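Local atomic coordinates of Asp/Glu-specific dipeptidyl-peptidase (Flavobacterium psychrophilum, PDB entry 5JXF), a protein that removes dipeptides from the N-terminus of oligopeptides as a serine peptidase with strict preference for aspartate or glutamate at the P1 position. Residues N306-L317 with V341-S352; V411-L419 with D463-V471. One frame throughout, in Å; residues are numbered along the deposited sequence.

Contact 1 of 2, residues N306-L317 with V341-S352; sequences NPAKIEIREAAL and VANYWKKWIGES. With ARG (arginine), chain E.
W348 fits as a knob among N306, K309, I310 and R313 of the facing helix. K309 lies across one face of its indole. K309 CE is 3.9 Å from the centroid of the W348 six-membered ring, a CH-pi contact, and NZ makes a cation-pi contact with the same ring. N306 OD1 lies over that face too, toward its rim. R313 comes to the far end of the ring, with NE 3.2 Å from W348 CZ3 and the guanidinium plane turned 70° from the indole. The extended R313 chain carries NH1 to V341 O at 2.9 Å, in the carbonyl plane and on a lone pair. That oxygen also accepts the helical bond from W345 N. E410 takes R313 NE in a salt bridge.

At the other end, the N306 amide gives ND2 to S352 OG at 2.8 Å and to E351 OE1 at 3.2 Å. Both acceptors lie in the amide plane, and E351 OE1 uses its anti lone pair. The S352 hydroxyl bonds to W348 O. Between these polar groups I310 CG1 packs on W348 CB. At the V341 end L317 packs on V341 CG1 and W345 CB.

Helix 341-352 also carries N343, whose OD1 accepts from the bound arginine N at 2.8 Å. Polar bonds at both ends are consistent with a firmly seated helix behind the arginine pocket, while W345 NE1 is buried without a partner.

Contact 2 of 2, residues V411-L419 with D463-V471; sequences VVVKNTELL and DEKVFEQLV
D463 grips the start of helix 417-435 with both carboxylate oxygens. E417 N is modelled 2.5 Å from D463 OD1, very short for such a bond, on the syn side and somewhat out of plane. D463 OD2 is met by L418 N at 2.9 Å, from above the carboxylate plane. CG stands anti to the D463 backbone N (chi1 -171°), which carries the carboxylate across to these two amides. Y500 also bonds to OD2. E417 OE2 lies only 3.7 Å from D463 OD1, but K337 and Y334 bind the E417 carboxylate and probably ease the repulsion. With an alanine in place of D463, E417 N, L418 N and the Y500 hydroxyl would probably lose their partner, leaving the turn at T416 less firmly held.

The apolar part is close at L470, whose CD2 is 3.4 Å from N415 CB. T416 OG1 bonds back to V411 O at 2.9 Å, and CG2 meets the edge of the F467 ring. L419 CD2 comes to the ring edge, 3.6 Å from F467 CE1. Packing is looser at V411, whose CG1 stays 4.1 Å from L470 CB. Beyond the buried touching residues, exposed K465 and E468 form a long, weak ion pair toward solvent.

The contact joins the break between helices 386-415 and 417-435 to helix 460-477. Helix 295-325 packs against N415 and V466, and helix 530-545 against V412 and L419.

The two contacts follow one another along the chain. Contact 1 comes first: helix 295-325 turns back through a short connection into helix 328-357, closing a mostly helical hairpin with 23 residues between its segments. Contact 2 opens later and closes a longer, largely helical excursion of 43 residues. Neither lies within the other, and they do not cross. Their centres are 15 Å apart, and they meet directly through helix 306-317. A315 CB packs on Q469 CG at 3.5 Å, and A316 touches V466 and N415. That helix therefore lies between the pocket-lining helix 341-352 and the helices of contact 2, farther from the bound dipeptide.

Contact 1 of 2, residues N306-L317 with V341-S352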
# COMPACT_ATOMS: atom_id res chain seq x y z
N ASN A 306 -11.72 -17.43 -13.26
CA ASN A 306 -11.30 -16.68 -12.07
C ASN A 306 -12.31 -15.65 -11.56
O ASN A 306 -12.59 -15.61 -10.36
CB ASN A 306 -9.95 -15.99 -12.33
CG ASN A 306 -8.77 -16.86 -11.97
OD1 ASN A 306 -8.91 -18.07 -11.78
ND2 ASN A 306 -7.59 -16.26 -11.86
N PRO A 307 -12.87 -14.80 -12.46
CA PRO A 307 -13.81 -13.81 -11.93
C PRO A 307 -15.02 -14.45 -11.23
O PRO A 307 -15.44 -13.96 -10.18
CB PRO A 307 -14.27 -13.05 -13.19
CG PRO A 307 -13.21 -13.29 -14.20
CD PRO A 307 -12.66 -14.65 -13.91
N ALA A 308 -15.55 -15.52 -11.82
CA ALA A 308 -16.65 -16.25 -11.20
C ALA A 308 -16.31 -16.71 -9.78
O ALA A 308 -16.98 -16.32 -8.82
CB ALA A 308 -17.04 -17.45 -12.07
N LYS A 309 -15.25 -17.51 -9.66
CA LYS A 309 -14.82 -18.07 -8.38
C LYS A 309 -14.42 -16.99 -7.36
O LYS A 309 -14.66 -17.13 -6.16
CB LYS A 309 -13.65 -19.03 -8.59
CG LYS A 309 -14.03 -20.31 -9.32
CD LYS A 309 -12.93 -21.34 -9.23
CE LYS A 309 -11.71 -20.91 -10.03
NZ LYS A 309 -10.66 -21.98 -10.06
N ILE A 310 -13.81 -15.92 -7.84
CA ILE A 310 -13.48 -14.78 -6.99
C ILE A 310 -14.74 -14.17 -6.36
O ILE A 310 -14.84 -14.01 -5.14
CB ILE A 310 -12.71 -13.71 -7.78
CG1 ILE A 310 -11.27 -14.20 -8.02
CG2 ILE A 310 -12.71 -12.39 -7.03
CD1 ILE A 310 -10.54 -13.44 -9.10
N GLU A 311 -15.72 -13.84 -7.20
CA GLU A 311 -16.97 -13.25 -6.72
C GLU A 311 -17.69 -14.16 -5.73
O GLU A 311 -18.22 -13.71 -4.71
CB GLU A 311 -17.90 -12.92 -7.89
CG GLU A 311 -18.20 -11.44 -8.03
CD GLU A 311 -19.27 -11.15 -9.08
OE1 GLU A 311 -20.47 -11.31 -8.78
OE2 GLU A 311 -18.91 -10.76 -10.22
N ILE A 312 -17.68 -15.47 -6.01
CA ILE A 312 -18.34 -16.42 -5.13
C ILE A 312 -17.67 -16.50 -3.76
O ILE A 312 -18.34 -16.42 -2.74
CB ILE A 312 -18.39 -17.83 -5.73
CG1 ILE A 312 -19.23 -17.82 -7.00
CG2 ILE A 312 -18.98 -18.83 -4.74
CD1 ILE A 312 -19.28 -19.18 -7.65
N ARG A 313 -16.35 -16.65 -3.73
CA ARG A 313 -15.63 -16.75 -2.46
C ARG A 313 -15.69 -15.44 -1.65
O ARG A 313 -15.73 -15.47 -0.42
CB ARG A 313 -14.16 -17.15 -2.69
CG ARG A 313 -14.00 -18.61 -3.13
CD ARG A 313 -12.55 -19.06 -3.25
NE ARG A 313 -12.48 -20.46 -3.65
CZ ARG A 313 -11.64 -21.36 -3.13
NH1 ARG A 313 -10.78 -20.99 -2.18
NH2 ARG A 313 -11.65 -22.62 -3.56
N GLU A 314 -15.69 -14.31 -2.34
CA GLU A 314 -15.73 -13.02 -1.65
C GLU A 314 -17.00 -12.88 -0.81
O GLU A 314 -16.96 -12.46 0.34
CB GLU A 314 -15.63 -11.87 -2.66
CG GLU A 314 -15.49 -10.50 -2.01
CD GLU A 314 -16.82 -9.94 -1.54
OE1 GLU A 314 -17.86 -10.27 -2.17
OE2 GLU A 314 -16.83 -9.21 -0.53
N ALA A 315 -18.14 -13.23 -1.40
CA ALA A 315 -19.40 -13.17 -0.68
C ALA A 315 -19.38 -14.13 0.52
O ALA A 315 -19.78 -13.74 1.62
CB ALA A 315 -20.55 -13.50 -1.62
N ALA A 316 -18.89 -15.35 0.32
CA ALA A 316 -18.79 -16.33 1.41
C ALA A 316 -17.91 -15.84 2.56
O ALA A 316 -18.29 -15.94 3.74
CB ALA A 316 -18.25 -17.67 0.89
N LEU A 317 -16.73 -15.34 2.22
CA LEU A 317 -15.78 -14.88 3.21
C LEU A 317 -16.29 -13.66 3.99
O LEU A 317 -16.07 -13.56 5.20
CB LEU A 317 -14.44 -14.56 2.55
CG LEU A 317 -13.66 -15.75 1.96
CD1 LEU A 317 -12.55 -15.26 1.06
CD2 LEU A 317 -13.10 -16.64 3.07
N VAL A 341 -10.13 -21.19 2.10
CA VAL A 341 -10.94 -20.46 1.12
C VAL A 341 -10.35 -19.10 0.76
O VAL A 341 -10.23 -18.77 -0.42
CB VAL A 341 -12.39 -20.25 1.65
CG1 VAL A 341 -13.14 -19.25 0.79
CG2 VAL A 341 -13.13 -21.59 1.68
N ALA A 342 -9.96 -18.34 1.79
CA ALA A 342 -9.43 -16.98 1.64
C ALA A 342 -8.12 -16.93 0.85
O ALA A 342 -7.89 -16.02 0.06
CB ALA A 342 -9.23 -16.35 3.03
N ASN A 343 -7.26 -17.91 1.07
CA ASN A 343 -5.97 -17.99 0.41
C ASN A 343 -6.05 -18.02 -1.12
O ASN A 343 -5.34 -17.28 -1.80
CB ASN A 343 -5.22 -19.24 0.90
CG ASN A 343 -3.77 -19.24 0.48
OD1 ASN A 343 -3.07 -18.23 0.61
ND2 ASN A 343 -3.31 -20.37 -0.05
N TYR A 344 -6.91 -18.88 -1.66
CA TYR A 344 -7.09 -18.94 -3.11
C TYR A 344 -7.91 -17.76 -3.65
O TYR A 344 -7.70 -17.32 -4.79
CB TYR A 344 -7.73 -20.27 -3.51
CG TYR A 344 -6.73 -21.39 -3.45
CD1 TYR A 344 -5.76 -21.52 -4.44
CD2 TYR A 344 -6.70 -22.27 -2.39
CE1 TYR A 344 -4.82 -22.52 -4.40
CE2 TYR A 344 -5.75 -23.29 -2.34
CZ TYR A 344 -4.82 -23.40 -3.36
OH TYR A 344 -3.87 -24.40 -3.33
N TRP A 345 -8.85 -17.25 -2.85
CA TRP A 345 -9.61 -16.07 -3.25
C TRP A 345 -8.67 -14.93 -3.57
O TRP A 345 -8.80 -14.27 -4.62
CB TRP A 345 -10.59 -15.65 -2.15
CG TRP A 345 -11.02 -14.22 -2.30
CD1 TRP A 345 -11.95 -13.72 -3.19
CD2 TRP A 345 -10.55 -13.08 -1.56
NE1 TRP A 345 -12.07 -12.36 -3.04
CE2 TRP A 345 -11.23 -11.94 -2.04
CE3 TRP A 345 -9.62 -12.92 -0.52
CZ2 TRP A 345 -11.00 -10.66 -1.53
CZ3 TRP A 345 -9.40 -11.65 -0.01
CH2 TRP A 345 -10.09 -10.53 -0.52
N LYS A 346 -7.72 -14.69 -2.68
CA LYS A 346 -6.77 -13.62 -2.93
C LYS A 346 -5.76 -14.02 -4.00
O LYS A 346 -5.37 -13.17 -4.80
CB LYS A 346 -6.04 -13.21 -1.66
CG LYS A 346 -5.30 -11.89 -1.82
CD LYS A 346 -4.59 -11.49 -0.54
CE LYS A 346 -4.15 -9.99 -0.57
NZ LYS A 346 -3.24 -9.70 0.62
N LYS A 347 -5.34 -15.29 -4.02
CA LYS A 347 -4.38 -15.74 -5.03
C LYS A 347 -4.90 -15.41 -6.42
O LYS A 347 -4.17 -14.90 -7.29
CB LYS A 347 -4.10 -17.27 -4.95
CG LYS A 347 -3.05 -17.72 -5.96
CD LYS A 347 -3.13 -19.22 -6.28
CE LYS A 347 -2.23 -19.59 -7.45
NZ LYS A 347 -2.09 -21.06 -7.58
N TRP A 348 -6.18 -15.71 -6.63
CA TRP A 348 -6.79 -15.59 -7.95
C TRP A 348 -6.88 -14.12 -8.38
O TRP A 348 -6.73 -13.80 -9.56
CB TRP A 348 -8.15 -16.28 -7.95
CG TRP A 348 -8.03 -17.81 -7.87
CD1 TRP A 348 -6.97 -18.56 -8.28
CD2 TRP A 348 -9.00 -18.73 -7.35
NE1 TRP A 348 -7.22 -19.89 -8.05
CE2 TRP A 348 -8.45 -20.02 -7.48
CE3 TRP A 348 -10.27 -18.58 -6.78
CZ2 TRP A 348 -9.13 -21.16 -7.06
CZ3 TRP A 348 -10.94 -19.72 -6.37
CH2 TRP A 348 -10.38 -20.99 -6.52
N ILE A 349 -7.11 -13.24 -7.41
CA ILE A 349 -7.09 -11.80 -7.69
C ILE A 349 -5.72 -11.42 -8.26
O ILE A 349 -5.63 -10.90 -9.37
CB ILE A 349 -7.44 -10.99 -6.43
CG1 ILE A 349 -8.91 -11.23 -6.07
CG2 ILE A 349 -7.12 -9.49 -6.59
CD1 ILE A 349 -9.33 -10.71 -4.72
N GLY A 350 -4.66 -11.76 -7.52
CA GLY A 350 -3.30 -11.51 -7.97
C GLY A 350 -2.93 -12.16 -9.28
O GLY A 350 -2.25 -11.56 -10.11
N GLU A 351 -3.37 -13.40 -9.46
CA GLU A 351 -3.04 -14.14 -10.66
C GLU A 351 -3.66 -13.49 -11.89
O GLU A 351 -2.99 -13.28 -12.90
CB GLU A 351 -3.51 -15.59 -10.52
CG GLU A 351 -3.31 -16.41 -11.77
CD GLU A 351 -3.76 -17.87 -11.59
OE1 GLU A 351 -4.99 -18.13 -11.52
OE2 GLU A 351 -2.86 -18.74 -11.49
N SER A 352 -4.95 -13.16 -11.80
CA SER A 352 -5.62 -12.46 -12.90
C SER A 352 -4.98 -11.09 -13.12
O SER A 352 -4.83 -10.65 -14.26
CB SER A 352 -7.12 -12.32 -12.62
OG SER A 352 -7.75 -13.59 -12.56
N ARG E . -0.34 -17.74 1.07
CA ARG E . 0.15 -18.95 1.73
C ARG E . 0.17 -20.09 0.70
O ARG E . -0.86 -20.39 0.10
CB ARG E . -0.73 -19.30 2.93
CG ARG E . -0.69 -18.27 4.07
CD ARG E . -1.66 -18.63 5.20
NE ARG E . -3.03 -18.73 4.72
CZ ARG E . -3.91 -17.71 4.72
NH1 ARG E . -3.55 -16.52 5.19
NH2 ARG E . -5.14 -17.90 4.26

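Contact 2 of 2, residues V411-L419 with D463-V471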
# COMPACT_ATOMS: atom_id res chain seq x y z
N VAL A 411 -20.35 -23.41 -5.03
CA VAL A 411 -21.53 -23.06 -4.25
C VAL A 411 -22.10 -24.27 -3.52
O VAL A 411 -22.49 -24.17 -2.35
CB VAL A 411 -22.61 -22.41 -5.13
CG1 VAL A 411 -23.93 -22.31 -4.38
CG2 VAL A 411 -22.14 -21.02 -5.58
N VAL A 412 -22.14 -25.41 -4.19
CA VAL A 412 -22.73 -26.60 -3.60
C VAL A 412 -21.69 -27.48 -2.90
O VAL A 412 -21.93 -27.98 -1.80
CB VAL A 412 -23.47 -27.42 -4.67
CG1 VAL A 412 -24.02 -28.70 -4.07
CG2 VAL A 412 -24.58 -26.58 -5.28
N VAL A 413 -20.52 -27.65 -3.52
CA VAL A 413 -19.50 -28.56 -3.01
C VAL A 413 -18.60 -27.97 -1.91
O VAL A 413 -18.26 -28.66 -0.94
CB VAL A 413 -18.61 -29.07 -4.16
CG1 VAL A 413 -17.53 -30.01 -3.64
CG2 VAL A 413 -19.45 -29.74 -5.23
N LYS A 414 -18.22 -26.71 -2.05
CA LYS A 414 -17.16 -26.16 -1.21
C LYS A 414 -17.59 -25.11 -0.18
O LYS A 414 -17.24 -25.22 0.99
CB LYS A 414 -16.04 -25.61 -2.10
CG LYS A 414 -15.63 -26.62 -3.18
CD LYS A 414 -14.19 -26.45 -3.69
CE LYS A 414 -13.83 -27.66 -4.58
NZ LYS A 414 -12.74 -27.41 -5.56
N ASN A 415 -18.36 -24.09 -0.57
CA ASN A 415 -18.58 -22.96 0.33
C ASN A 415 -19.81 -23.00 1.23
O ASN A 415 -19.80 -22.46 2.34
CB ASN A 415 -18.61 -21.67 -0.47
CG ASN A 415 -17.28 -21.32 -1.06
OD1 ASN A 415 -16.49 -20.60 -0.46
ND2 ASN A 415 -17.02 -21.83 -2.26
N THR A 416 -20.89 -23.61 0.75
CA THR A 416 -22.09 -23.80 1.57
C THR A 416 -22.08 -25.18 2.20
O THR A 416 -22.25 -26.19 1.50
CB THR A 416 -23.36 -23.64 0.75
OG1 THR A 416 -23.24 -22.50 -0.11
CG2 THR A 416 -24.55 -23.49 1.67
N GLU A 417 -21.90 -25.23 3.51
CA GLU A 417 -21.58 -26.48 4.20
C GLU A 417 -22.75 -27.46 4.23
O GLU A 417 -22.54 -28.67 4.25
CB GLU A 417 -21.08 -26.18 5.62
CG GLU A 417 -19.77 -25.38 5.64
CD GLU A 417 -19.33 -24.99 7.05
OE1 GLU A 417 -18.39 -25.63 7.57
OE2 GLU A 417 -19.90 -24.03 7.62
N LEU A 418 -23.98 -26.95 4.21
CA LEU A 418 -25.15 -27.82 4.20
C LEU A 418 -25.34 -28.48 2.83
O LEU A 418 -25.65 -29.67 2.74
CB LEU A 418 -26.42 -27.06 4.59
CG LEU A 418 -27.72 -27.88 4.56
CD1 LEU A 418 -28.57 -27.61 5.80
CD2 LEU A 418 -28.53 -27.61 3.30
N LEU A 419 -25.17 -27.69 1.77
CA LEU A 419 -25.23 -28.20 0.40
C LEU A 419 -24.11 -29.21 0.19
O LEU A 419 -24.26 -30.19 -0.55
CB LEU A 419 -25.11 -27.06 -0.60
CG LEU A 419 -26.10 -25.89 -0.48
CD1 LEU A 419 -25.89 -24.91 -1.62
CD2 LEU A 419 -27.54 -26.39 -0.47
N ASP A 463 -23.80 -20.75 8.31
CA ASP A 463 -23.89 -21.42 7.01
C ASP A 463 -25.12 -20.98 6.23
O ASP A 463 -25.14 -21.00 5.00
CB ASP A 463 -23.89 -22.94 7.18
CG ASP A 463 -23.77 -23.68 5.85
OD1 ASP A 463 -22.71 -23.52 5.21
OD2 ASP A 463 -24.72 -24.41 5.46
N GLU A 464 -26.14 -20.57 6.95
CA GLU A 464 -27.38 -20.14 6.32
C GLU A 464 -27.28 -18.73 5.74
O GLU A 464 -27.86 -18.44 4.70
CB GLU A 464 -28.49 -20.24 7.35
CG GLU A 464 -29.88 -19.79 6.90
CD GLU A 464 -30.93 -20.12 7.95
OE1 GLU A 464 -30.57 -20.76 8.97
OE2 GLU A 464 -32.10 -19.71 7.77
N LYS A 465 -26.53 -17.86 6.40
CA LYS A 465 -26.32 -16.53 5.85
C LYS A 465 -25.46 -16.63 4.59
O LYS A 465 -25.77 -15.98 3.58
CB LYS A 465 -25.70 -15.59 6.88
CG LYS A 465 -26.61 -15.32 8.08
CD LYS A 465 -27.50 -14.09 7.85
CE LYS A 465 -28.88 -14.28 8.47
NZ LYS A 465 -29.92 -13.42 7.85
N VAL A 466 -24.42 -17.45 4.62
CA VAL A 466 -23.61 -17.65 3.41
C VAL A 466 -24.43 -18.42 2.36
O VAL A 466 -24.26 -18.19 1.16
CB VAL A 466 -22.26 -18.37 3.72
CG1 VAL A 466 -22.49 -19.73 4.30
CG2 VAL A 466 -21.42 -18.49 2.47
N PHE A 467 -25.34 -19.29 2.79
CA PHE A 467 -26.24 -19.99 1.86
C PHE A 467 -27.13 -18.99 1.14
O PHE A 467 -27.39 -19.11 -0.05
CB PHE A 467 -27.11 -21.03 2.59
CG PHE A 467 -28.25 -21.58 1.75
CD1 PHE A 467 -28.06 -22.67 0.92
CD2 PHE A 467 -29.52 -21.01 1.81
CE1 PHE A 467 -29.11 -23.17 0.16
CE2 PHE A 467 -30.57 -21.51 1.06
CZ PHE A 467 -30.36 -22.59 0.23
N GLU A 468 -27.61 -18.00 1.89
CA GLU A 468 -28.53 -17.01 1.35
C GLU A 468 -27.82 -16.14 0.32
O GLU A 468 -28.44 -15.72 -0.67
CB GLU A 468 -29.14 -16.18 2.49
CG GLU A 468 -29.37 -14.71 2.21
CD GLU A 468 -30.01 -14.00 3.41
OE1 GLU A 468 -30.45 -14.71 4.35
OE2 GLU A 468 -30.08 -12.75 3.41
N GLN A 469 -26.53 -15.92 0.51
CA GLN A 469 -25.77 -15.05 -0.39
C GLN A 469 -25.25 -15.77 -1.64
O GLN A 469 -25.16 -15.18 -2.71
CB GLN A 469 -24.61 -14.42 0.38
CG GLN A 469 -23.80 -13.41 -0.41
CD GLN A 469 -24.56 -12.14 -0.73
OE1 GLN A 469 -25.27 -12.05 -1.74
NE2 GLN A 469 -24.42 -11.14 0.13
N LEU A 470 -24.91 -17.05 -1.50
CA LEU A 470 -24.31 -17.80 -2.61
C LEU A 470 -25.34 -18.34 -3.60
O LEU A 470 -25.10 -18.38 -4.81
CB LEU A 470 -23.47 -18.96 -2.06
CG LEU A 470 -21.97 -18.70 -1.93
CD1 LEU A 470 -21.70 -17.31 -1.33
CD2 LEU A 470 -21.37 -19.77 -1.06
N VAL A 471 -26.49 -18.75 -3.09
CA VAL A 471 -27.57 -19.20 -3.95
C VAL A 471 -28.08 -18.03 -4.79
O VAL A 471 -28.46 -18.21 -5.95
CB VAL A 471 -28.72 -19.82 -3.12
CG1 VAL A 471 -29.92 -20.11 -3.99
CG2 VAL A 471 -28.23 -21.09 -2.44